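Local atomic coordinates of MOBA relate protein (Mycobacterium sp., PDB entry 2WAW), a protein that is of unknown function but probably transfers a nucleotidyl group from a nucleoside triphosphate, as MobA-like enzymes do. Residues A[33-37]-A[102-107]. Numbering follows the deposited sequence. Where two conformers were deposited one is given.
Sequences LLGAT and MLGDQP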
loop_
_atom_site.group_PDB
_atom_site.type_symbol
_atom_site.label_atom_id
_atom_site.label_comp_id
_atom_site.label_asym_id
_atom_site.label_seq_id
_atom_site.Cartn_x
_atom_site.Cartn_y
_atom_site.Cartn_z
ATOM N N LEU A 33 -3.974 -13.187 -0.317
ATOM C CA LEU A 33 -4.325 -11.816 -0.086
ATOM C C LEU A 33 -3.284 -10.870 -0.674
ATOM O O LEU A 33 -3.600 -10.014 -1.397
ATOM C CB LEU A 33 -4.449 -11.582 1.416
ATOM C CG LEU A 33 -4.757 -10.192 1.986
ATOM C CD1 LEU A 33 -6.021 -9.629 1.420
ATOM C CD2 LEU A 33 -4.791 -10.223 3.473
ATOM N N LEU A 34 -2.026 -11.123 -0.402
ATOM C CA LEU A 34 -1.016 -10.304 -1.013
ATOM C C LEU A 34 -0.961 -10.429 -2.543
ATOM O O LEU A 34 -0.732 -9.489 -3.208
ATOM C CB LEU A 34 0.356 -10.551 -0.427
ATOM C CG LEU A 34 1.475 -9.709 -1.021
ATOM C CD1 LEU A 34 1.263 -8.241 -0.808
ATOM C CD2 LEU A 34 2.799 -10.093 -0.427
ATOM N N GLY A 35 -1.151 -11.641 -3.040
ATOM C CA GLY A 35 -1.180 -11.898 -4.482
ATOM C C GLY A 35 -2.273 -11.099 -5.171
ATOM O O GLY A 35 -2.083 -10.556 -6.266
ATOM N N ALA A 36 -3.425 -11.000 -4.517
ATOM C CA ALA A 36 -4.514 -10.222 -5.076
ATOM C C ALA A 36 -4.183 -8.725 -5.156
ATOM O O ALA A 36 -4.435 -8.059 -6.184
ATOM C CB ALA A 36 -5.791 -10.453 -4.271
ATOM N N THR A 37 -3.587 -8.202 -4.090
ATOM C CA THR A 37 -3.163 -6.800 -4.078
ATOM C C THR A 37 -2.095 -6.528 -5.146
ATOM O O THR A 37 -2.162 -5.530 -5.859
ATOM C CB THR A 37 -2.656 -6.390 -2.706
ATOM O OG1 THR A 37 -3.712 -6.612 -1.762
ATOM C CG2 THR A 37 -2.241 -4.916 -2.694
ATOM N N MET A 102 0.325 1.896 -0.709
ATOM C CA MET A 102 -0.842 1.095 -0.405
ATOM C C MET A 102 -0.436 -0.061 0.480
ATOM O O MET A 102 0.750 -0.349 0.660
ATOM C CB MET A 102 -1.504 0.600 -1.671
ATOM C CG MET A 102 -0.853 -0.613 -2.238
ATOM S SD MET A 102 -1.605 -0.988 -3.812
ATOM C CE MET A 102 -0.486 -0.145 -4.943
ATOM N N LEU A 103 -1.429 -0.651 1.141
ATOM C CA LEU A 103 -1.176 -1.788 2.034
ATOM C C LEU A 103 -1.297 -3.103 1.279
ATOM O O LEU A 103 -2.142 -3.224 0.391
ATOM C CB LEU A 103 -2.159 -1.796 3.218
ATOM C CG LEU A 103 -2.131 -0.552 4.135
ATOM C CD1 LEU A 103 -3.038 -0.760 5.342
ATOM C CD2 LEU A 103 -0.722 -0.215 4.602
ATOM N N GLY A 104 -0.504 -4.103 1.661
ATOM C CA GLY A 104 -0.541 -5.421 1.021
ATOM C C GLY A 104 -1.870 -6.151 1.207
ATOM O O GLY A 104 -2.162 -7.129 0.492
ATOM N N ASP A 105 -2.660 -5.668 2.172
ATOM C CA ASP A 105 -3.932 -6.291 2.554
ATOM C C ASP A 105 -5.168 -5.491 2.121
ATOM O O ASP A 105 -6.269 -5.685 2.650
ATOM C CB ASP A 105 -3.985 -6.633 4.063
ATOM C CG ASP A 105 -3.672 -5.440 4.956
ATOM O OD1 ASP A 105 -2.542 -4.913 4.838
ATOM O OD2 ASP A 105 -4.525 -5.067 5.799
ATOM N N GLN A 106 -5.005 -4.642 1.129
ATOM C CA GLN A 106 -6.084 -3.873 0.539
ATOM C C GLN A 106 -6.267 -4.121 -0.975
ATOM O O GLN A 106 -6.005 -3.258 -1.775
ATOM C CB GLN A 106 -5.817 -2.385 0.710
ATOM C CG GLN A 106 -5.737 -1.853 2.065
ATOM C CD GLN A 106 -5.148 -0.433 2.129
ATOM O OE1 GLN A 106 -3.975 -0.208 1.912
ATOM N NE2 GLN A 106 -5.966 0.490 2.479
ATOM N N PRO A 107 -6.705 -5.320 -1.329
ATOM C CA PRO A 107 -6.821 -5.682 -2.748
ATOM C C PRO A 107 -7.964 -5.003 -3.485
ATOM O O PRO A 107 -8.026 -5.071 -4.720
ATOM C CB PRO A 107 -7.051 -7.198 -2.709
ATOM C CG PRO A 107 -7.704 -7.452 -1.373
ATOM C CD PRO A 107 -7.047 -6.439 -0.436
#
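Thr37 and Pro107 bring their CA atoms to within 4.0 Å, and Leu34 and Gly104 to 5.3 Å, where the first turn of helix 33-42 packs against the type I turn Leu103-Gln106 that ends strand 98-103. Thr37 has the largest share on the helix side. Its chi1 of -58° sets OG1 anti to the carbonyl carbon and CG2 anti to the backbone N, which turns OG1 to Gly104 O and CG2 to Leu103 O. OG1 donates to Gly104 O at 2.8 Å, coming from above the peptide rather than within its plane, 63° out of it, with a C=O...OG1 angle of 117°. The same hydroxyl sits over the face of the Pro107 ring, 3.5 Å from Pro107 CB; the nearby proline nitrogen has no hydrogen to share. Thr37 CG2 rests 3.5 Å from Leu103 O.

Leu33 packs on Asp105 and Pro107. It lies beside the Asp105 side chain, CD2 3.7 Å from Asp105 CB, while CD1 meets Pro107 CD at 3.8 Å. Ala36 CB adds a contact to Pro107 CB, and Leu28 and Leu191 also border this proline. Leu34 CD1 lies against Gly104 CA and O, both at 3.8 Å. The first side-chain bond of Asp105 points away from the helix, and its OD2 accepts a hydrogen bond from Val182 N.

The helix thus meets the end of a central strand of the mixed sheet, as in a Rossmann-like GT-A core. A single, off-plane hydrogen bond gives one buried turn carbonyl a partner; the remainder is mostly apolar packing by Leu33, Ala36 and Pro107, with methyls also resting on turn carbonyls, so the contact is probably held mainly by that packing.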